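Local coordinates for putative uncharacterized protein (Toxoplasma gondii, PDB 4FBD), which is of unknown function but belongs to the DUF3228 family of conserved proteins and forms a two-subunit assembly, at residues P125-V130 / M202-L207; L67-E72 / P96-A101; I80-G85 / F89-Y94. All blocks are in the same frame, centred on the assembly; numbering follows the deposited sequence.

Interaction 1: P125-V130 / M202-L207; sequences PNELPV and MLRNTL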
# COMPACT_ATOMS: atom_id res chain seq x y z
N PRO A 125 -17.07 1.08 6.29
CA PRO A 125 -17.87 1.52 5.14
C PRO A 125 -17.68 3.00 4.74
O PRO A 125 -18.07 3.39 3.64
CB PRO A 125 -19.32 1.28 5.60
CG PRO A 125 -19.26 1.24 7.08
CD PRO A 125 -17.91 0.66 7.42
N ASN A 126 -17.09 3.79 5.63
CA ASN A 126 -16.86 5.22 5.36
C ASN A 126 -15.42 5.53 4.93
O ASN A 126 -15.09 6.68 4.66
CB ASN A 126 -17.25 6.05 6.60
CG ASN A 126 -16.64 5.51 7.90
OD1 ASN A 126 -15.76 4.64 7.88
ND2 ASN A 126 -17.12 6.03 9.03
N GLU A 127 -14.58 4.51 4.84
CA GLU A 127 -13.18 4.68 4.43
C GLU A 127 -12.93 4.26 2.99
O GLU A 127 -13.60 3.37 2.46
CB GLU A 127 -12.25 3.83 5.31
CG GLU A 127 -12.25 4.19 6.78
CD GLU A 127 -11.27 3.37 7.58
OE1 GLU A 127 -10.57 2.53 6.98
OE2 GLU A 127 -11.19 3.57 8.80
N LEU A 128 -11.94 4.90 2.37
CA LEU A 128 -11.55 4.55 1.02
C LEU A 128 -10.87 3.18 1.06
O LEU A 128 -10.17 2.87 2.02
CB LEU A 128 -10.59 5.58 0.42
CG LEU A 128 -11.18 6.97 0.14
CD1 LEU A 128 -10.07 7.90 -0.33
CD2 LEU A 128 -12.33 6.90 -0.88
N PRO A 129 -11.11 2.36 0.05
CA PRO A 129 -10.45 1.05 0.03
C PRO A 129 -8.96 1.15 -0.36
O PRO A 129 -8.57 2.00 -1.17
CB PRO A 129 -11.26 0.26 -1.01
CG PRO A 129 -11.96 1.29 -1.83
CD PRO A 129 -12.19 2.46 -0.95
N VAL A 130 -8.16 0.27 0.21
CA VAL A 130 -6.73 0.24 -0.04
C VAL A 130 -6.25 -1.18 -0.35
O VAL A 130 -6.81 -2.17 0.15
CB VAL A 130 -5.96 0.82 1.15
CG1 VAL A 130 -6.40 2.31 1.43
CG2 VAL A 130 -6.18 -0.06 2.42
N MET A 202 -0.17 3.78 7.95
CA MET A 202 0.64 4.98 8.23
C MET A 202 0.32 6.11 7.25
O MET A 202 0.23 7.28 7.66
CB MET A 202 2.13 4.68 8.19
CG MET A 202 2.61 3.71 9.27
SD MET A 202 4.41 3.55 9.29
CE MET A 202 4.84 5.30 9.33
N LEU A 203 0.15 5.77 5.98
CA LEU A 203 -0.20 6.76 4.95
C LEU A 203 -1.59 7.35 5.20
O LEU A 203 -1.75 8.56 5.20
CB LEU A 203 -0.15 6.15 3.55
CG LEU A 203 1.21 5.58 3.14
CD1 LEU A 203 1.12 4.96 1.77
CD2 LEU A 203 2.30 6.66 3.17
N ARG A 204 -2.59 6.48 5.42
CA ARG A 204 -3.96 6.96 5.67
C ARG A 204 -4.02 7.88 6.92
O ARG A 204 -4.87 8.78 6.98
CB ARG A 204 -4.94 5.77 5.80
CG ARG A 204 -6.41 6.16 5.99
CD ARG A 204 -7.38 4.96 6.03
NE ARG A 204 -6.88 3.90 6.91
CZ ARG A 204 -6.47 2.70 6.51
NH1 ARG A 204 -6.56 2.31 5.25
NH2 ARG A 204 -6.00 1.84 7.41
N ASN A 205 -3.13 7.67 7.89
CA ASN A 205 -3.08 8.50 9.09
C ASN A 205 -2.54 9.92 8.84
O ASN A 205 -2.65 10.78 9.72
CB ASN A 205 -2.26 7.83 10.21
CG ASN A 205 -2.98 6.64 10.84
OD1 ASN A 205 -4.16 6.36 10.55
ND2 ASN A 205 -2.28 5.93 11.71
N THR A 206 -1.96 10.17 7.67
CA THR A 206 -1.47 11.51 7.33
C THR A 206 -2.57 12.32 6.63
O THR A 206 -2.38 13.51 6.35
CB THR A 206 -0.25 11.48 6.41
OG1 THR A 206 -0.65 11.08 5.09
CG2 THR A 206 0.82 10.54 6.98
N LEU A 207 -3.70 11.67 6.35
CA LEU A 207 -4.84 12.31 5.70
C LEU A 207 -5.93 12.58 6.73
O LEU A 207 -6.65 11.66 7.13
CB LEU A 207 -5.41 11.39 4.62
CG LEU A 207 -4.56 10.97 3.42
CD1 LEU A 207 -5.32 9.92 2.64
CD2 LEU A 207 -4.20 12.14 2.53
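Glu127 and Arg204 meet with one carboxylate oxygen, OE1, standing over the rim of one guanidinium face, a charge pair that ties the loop between strands 117-121 and 130-135 to segment 202-207, which begins in helix 199-204 and passes through a type I beta turn from Arg204 to Leu207. The two side chains cross at about a right angle, yet their flat ends are only 23° from parallel. Glu127 OE1 is 3.9 Å from Arg204 NE. The salt bridge is thus long and rests on charge alone, since no N-H points at the oxygen. The carboxylate's stronger partner is Arg123, which meets OE2; Arg123 also comes close to Arg204, and Glu127, with Glu210 alongside, probably offsets the two like charges. Arg204 reaches across because CG is anti to the backbone N (chi1 -177°) and the chain bends at chi3, swinging the group toward Val130. That valine sits at the guanidinium edge and itself packs on Tyr222 of the second subunit. In the turn, Leu203 O accepts from both Thr206 N and Thr206 OG1, the latter at 2.8 Å. Arg204 NH1 faces both valine methyls, 3.7 Å from Val130 CG2 and 3.8 Å from Val130 CG1.

Interaction 2: L67-E72 / P96-A101; sequences LEKVNE and PNFVGA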
# COMPACT_ATOMS: atom_id res chain seq x y z
N LEU A 67 -6.07 -14.11 34.02
CA LEU A 67 -5.51 -13.01 34.80
C LEU A 67 -4.62 -13.55 35.93
O LEU A 67 -3.57 -12.99 36.25
CB LEU A 67 -6.64 -12.17 35.38
CG LEU A 67 -6.21 -10.88 36.04
CD1 LEU A 67 -5.47 -10.04 35.00
CD2 LEU A 67 -7.43 -10.13 36.61
N GLU A 68 -5.05 -14.66 36.50
CA GLU A 68 -4.30 -15.28 37.56
C GLU A 68 -2.94 -15.76 37.05
O GLU A 68 -1.91 -15.51 37.68
CB GLU A 68 -5.10 -16.46 38.13
CG GLU A 68 -4.65 -16.92 39.50
CD GLU A 68 -3.33 -17.68 39.51
OE1 GLU A 68 -2.75 -17.90 38.43
OE2 GLU A 68 -2.89 -18.07 40.62
N LYS A 69 -2.93 -16.44 35.90
CA LYS A 69 -1.67 -16.93 35.34
C LYS A 69 -0.77 -15.79 34.87
O LYS A 69 0.45 -15.88 34.97
CB LYS A 69 -1.92 -17.96 34.25
CG LYS A 69 -2.55 -19.23 34.79
CD LYS A 69 -2.59 -20.33 33.76
CE LYS A 69 -3.21 -21.61 34.33
NZ LYS A 69 -3.23 -22.67 33.28
N VAL A 70 -1.38 -14.72 34.37
CA VAL A 70 -0.61 -13.54 33.96
C VAL A 70 0.10 -12.98 35.18
O VAL A 70 1.32 -12.77 35.16
CB VAL A 70 -1.50 -12.43 33.39
CG1 VAL A 70 -0.75 -11.10 33.40
CG2 VAL A 70 -1.96 -12.80 32.00
N ASN A 71 -0.66 -12.74 36.24
CA ASN A 71 -0.08 -12.22 37.48
C ASN A 71 0.98 -13.15 38.09
O ASN A 71 2.01 -12.69 38.60
CB ASN A 71 -1.19 -11.87 38.46
CG ASN A 71 -1.87 -10.57 38.08
OD1 ASN A 71 -1.20 -9.55 37.90
ND2 ASN A 71 -3.18 -10.58 37.94
N GLU A 72 0.75 -14.45 38.02
CA GLU A 72 1.72 -15.43 38.51
C GLU A 72 2.98 -15.38 37.65
O GLU A 72 4.10 -15.38 38.18
CB GLU A 72 1.16 -16.84 38.43
CG GLU A 72 2.07 -17.89 39.03
CD GLU A 72 1.44 -19.28 39.02
OE1 GLU A 72 1.33 -19.89 40.11
OE2 GLU A 72 1.02 -19.74 37.94
N PRO A 96 5.12 -15.35 28.06
CA PRO A 96 4.95 -16.59 27.29
C PRO A 96 3.47 -16.84 26.94
O PRO A 96 2.57 -16.51 27.73
CB PRO A 96 5.44 -17.67 28.25
CG PRO A 96 6.41 -16.95 29.19
CD PRO A 96 5.82 -15.57 29.34
N ASN A 97 3.23 -17.40 25.76
CA ASN A 97 1.90 -17.67 25.28
C ASN A 97 1.35 -18.96 25.88
O ASN A 97 1.46 -20.03 25.30
CB ASN A 97 1.94 -17.76 23.75
CG ASN A 97 0.58 -17.90 23.13
OD1 ASN A 97 -0.44 -17.83 23.83
ND2 ASN A 97 0.54 -18.07 21.81
N PHE A 98 0.73 -18.86 27.05
CA PHE A 98 0.22 -20.04 27.73
C PHE A 98 -1.18 -20.48 27.32
O PHE A 98 -1.62 -21.54 27.73
CB PHE A 98 0.26 -19.85 29.25
CG PHE A 98 -0.74 -18.86 29.75
CD1 PHE A 98 -2.02 -19.27 30.12
CD2 PHE A 98 -0.40 -17.54 29.87
CE1 PHE A 98 -2.95 -18.35 30.60
CE2 PHE A 98 -1.32 -16.60 30.34
CZ PHE A 98 -2.59 -16.99 30.70
N VAL A 99 -1.90 -19.67 26.54
CA VAL A 99 -3.24 -20.08 26.08
C VAL A 99 -3.21 -20.66 24.67
O VAL A 99 -4.23 -21.08 24.13
CB VAL A 99 -4.24 -18.91 26.09
CG1 VAL A 99 -4.29 -18.32 27.49
CG2 VAL A 99 -3.84 -17.87 25.10
N GLY A 100 -2.03 -20.69 24.05
CA GLY A 100 -1.90 -21.20 22.68
C GLY A 100 -2.60 -20.35 21.63
O GLY A 100 -3.09 -20.86 20.65
N ALA A 101 -2.65 -19.04 21.84
CA ALA A 101 -3.28 -18.14 20.87
C ALA A 101 -2.45 -18.13 19.57
O ALA A 101 -1.22 -18.25 19.58
CB ALA A 101 -3.41 -16.72 21.45
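Lys69, on helix 63-76, lays its aliphatic chain over the ring of Phe98, which stands in the loop that follows strand 90-96. Followed outward, the lysine begins the contact at once: CB sits above one face of the ring, offset toward the rim, with Phe98 CZ 3.7 Å away. This is a CH-pi contact, CB lying 4.0 Å from the centroid of the Phe98 ring and 24° off its normal. The path beyond CB is that of one of two modelled conformers. In it CG is turned anti to the carbonyl carbon (chi1 -66°) and the chain runs extended from there, carrying it along the ring instead of off it. CD is the next atom to touch, 3.7 Å from Phe98 CE1 and nearly as close to CD1. NZ goes on past the aromatic to a long, weak and tentative ion pair with Glu65 of the same helix.

Val70, the next residue of the helix, takes the ring edge: its CG2 approaches Phe98 CE2 at 4.2 Å, near the ring plane. Phe66 and Leu73 of the helix also meet Phe98. On the loop side, Asn97 centres an inverse gamma turn and its carboxamide braces the loop, OD1 accepting from Ala101 N while ND2 gives a 2.8 Å bond to Ala101 O, almost in the amide plane, and another to Ala147 O. In this conformer the lysine therefore serves mainly as a hydrocarbon: its methylenes cover an aromatic face by dispersion, while its charge is directed beyond the ring.

Interaction 3: I80-G85 / F89-Y94; sequences IEFFQG and FCRHLY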
# COMPACT_ATOMS: atom_id res chain seq x y z
N ILE A 80 10.60 -10.12 33.34
CA ILE A 80 9.50 -9.62 32.50
C ILE A 80 9.49 -8.10 32.66
O ILE A 80 9.26 -7.59 33.75
CB ILE A 80 8.09 -10.16 32.90
CG1 ILE A 80 8.04 -11.70 32.83
CG2 ILE A 80 7.00 -9.56 32.03
CD1 ILE A 80 8.37 -12.25 31.51
N GLU A 81 9.76 -7.42 31.55
CA GLU A 81 9.85 -5.98 31.52
C GLU A 81 8.56 -5.35 31.07
O GLU A 81 7.84 -5.91 30.26
CB GLU A 81 10.92 -5.58 30.47
CG GLU A 81 12.35 -5.99 30.78
CD GLU A 81 13.25 -5.95 29.54
OE1 GLU A 81 12.93 -6.67 28.56
OE2 GLU A 81 14.29 -5.24 29.57
N PHE A 82 8.30 -4.16 31.57
CA PHE A 82 7.17 -3.38 31.16
C PHE A 82 7.72 -2.30 30.21
O PHE A 82 8.76 -1.73 30.49
CB PHE A 82 6.50 -2.77 32.39
CG PHE A 82 5.70 -3.78 33.20
CD1 PHE A 82 6.35 -4.79 33.93
CD2 PHE A 82 4.31 -3.72 33.24
CE1 PHE A 82 5.63 -5.72 34.68
CE2 PHE A 82 3.56 -4.64 33.99
CZ PHE A 82 4.21 -5.65 34.71
N PHE A 83 7.07 -2.08 29.08
CA PHE A 83 7.55 -1.06 28.13
C PHE A 83 6.57 0.10 28.01
O PHE A 83 5.38 -0.11 27.82
CB PHE A 83 7.81 -1.68 26.74
CG PHE A 83 8.81 -2.77 26.75
CD1 PHE A 83 10.16 -2.49 26.71
CD2 PHE A 83 8.41 -4.09 26.85
CE1 PHE A 83 11.11 -3.51 26.75
CE2 PHE A 83 9.34 -5.11 26.89
CZ PHE A 83 10.70 -4.82 26.83
N GLN A 84 7.10 1.31 28.12
CA GLN A 84 6.30 2.54 28.04
C GLN A 84 5.62 2.55 26.66
O GLN A 84 6.28 2.32 25.66
CB GLN A 84 7.20 3.77 28.22
CG GLN A 84 6.50 4.99 28.80
CD GLN A 84 5.22 5.36 28.07
OE1 GLN A 84 5.22 5.57 26.85
NE2 GLN A 84 4.12 5.44 28.83
N GLY A 85 4.31 2.81 26.63
CA GLY A 85 3.53 2.80 25.38
C GLY A 85 3.78 3.92 24.37
O GLY A 85 4.13 3.67 23.22
N PHE A 89 -0.33 6.82 29.60
CA PHE A 89 -1.47 5.97 29.97
C PHE A 89 -1.48 4.59 29.30
O PHE A 89 -2.37 3.77 29.58
CB PHE A 89 -2.82 6.67 29.77
CG PHE A 89 -3.18 6.98 28.33
CD1 PHE A 89 -3.75 6.00 27.51
CD2 PHE A 89 -3.06 8.27 27.82
CE1 PHE A 89 -4.12 6.30 26.19
CE2 PHE A 89 -3.43 8.57 26.51
CZ PHE A 89 -3.96 7.58 25.69
N CYS A 90 -0.52 4.34 28.42
CA CYS A 90 -0.41 3.04 27.79
C CYS A 90 0.91 2.40 28.19
O CYS A 90 1.92 3.07 28.36
CB CYS A 90 -0.46 3.14 26.26
SG CYS A 90 -0.42 1.50 25.51
N ARG A 91 0.89 1.09 28.34
CA ARG A 91 2.09 0.35 28.70
C ARG A 91 1.90 -1.04 28.23
O ARG A 91 0.80 -1.43 28.02
CB ARG A 91 2.30 0.40 30.20
CG ARG A 91 3.11 -0.74 30.74
CD ARG A 91 3.88 -0.29 31.85
NE ARG A 91 4.97 0.61 31.42
CZ ARG A 91 5.69 1.34 32.28
NH1 ARG A 91 5.42 1.30 33.59
NH2 ARG A 91 6.67 2.12 31.83
N HIS A 92 2.98 -1.79 28.03
CA HIS A 92 2.79 -3.16 27.61
C HIS A 92 3.92 -4.09 28.02
O HIS A 92 5.02 -3.66 28.29
CB HIS A 92 2.55 -3.20 26.10
CG HIS A 92 3.74 -2.80 25.28
ND1 HIS A 92 4.45 -3.70 24.53
CD2 HIS A 92 4.36 -1.60 25.13
CE1 HIS A 92 5.44 -3.07 23.92
NE2 HIS A 92 5.41 -1.80 24.27
N LEU A 93 3.62 -5.38 28.09
CA LEU A 93 4.63 -6.37 28.42
C LEU A 93 4.41 -7.64 27.60
O LEU A 93 3.30 -7.92 27.16
CB LEU A 93 4.61 -6.75 29.90
CG LEU A 93 3.29 -7.31 30.40
CD1 LEU A 93 3.47 -8.15 31.67
CD2 LEU A 93 2.30 -6.14 30.61
N TYR A 94 5.49 -8.39 27.45
CA TYR A 94 5.50 -9.66 26.74
C TYR A 94 5.62 -10.77 27.72
O TYR A 94 6.44 -10.70 28.59
CB TYR A 94 6.70 -9.74 25.81
CG TYR A 94 6.63 -8.67 24.80
CD1 TYR A 94 5.78 -8.80 23.72
CD2 TYR A 94 7.33 -7.51 24.95
CE1 TYR A 94 5.66 -7.81 22.80
CE2 TYR A 94 7.23 -6.50 24.02
CZ TYR A 94 6.38 -6.67 22.94
OH TYR A 94 6.21 -5.70 22.04
O HOH W 1 7.98 -8.10 28.68
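Strands 82-84 and 90-94 form an antiparallel beta hairpin, their axes 4.6 Å apart at closest approach with 146° between their N-to-C directions, and Phe83 and His92 are the hydrogen-bonded pair. Phe83 N gives a 2.7 Å bond to His92 O, and His92 N returns one to Phe83 O; nearer the turn, Gly85 N bonds to Cys90 O. At the other end a water joins Glu81 O to Tyr94 N. On the face bearing Phe83, three aromatics cluster. CB of Phe83 touches His92 NE2 at 3.4 Å, and the two rings lie obliquely at 39°; CE2 of Phe83 comes to the edge of the Tyr94 ring, 3.7 Å from Tyr94 CD2. His92 ND1 is held by Asp151 of strand 149-156, which probably fixes the ring's rotation. On the other face, Arg91, bent at chi2 and chi3, brings CD to within 3.6 Å of Phe82 CB, its guanidinium 70° from the ring plane. Leu93 runs beside Phe82, putting CD2 3.9 Å from Phe82 CE2 and CD1 over the ring. Backbone bonds thus set the register while apolar and aromatic contacts, with the aliphatic part of Arg91, line the two faces; burial of Arg91 NE, which has no partner in the model, probably carries some electrostatic cost.

All three contacts belong to the DUF3228 region of the chain. Interactions 2 and 3 are neighbours: their segments adjoin in the sequence, their centres lie 16 Å apart, and the hairpin of interaction 3 falls between the helix and the loop that interaction 2 brings together. Strand 90-96 runs from one to the other, and strand 149-156 touches both, through Leu152 against Val70 and Ile153 against Cys90. Interaction 1 stands apart, on the opposite side of the chain's centre from interaction 2, with 35 Å between the centres of the two contacts. From interaction 3 it is separated by about 13 Å between nearest atoms. Of the three, interaction 1 alone touches the second subunit.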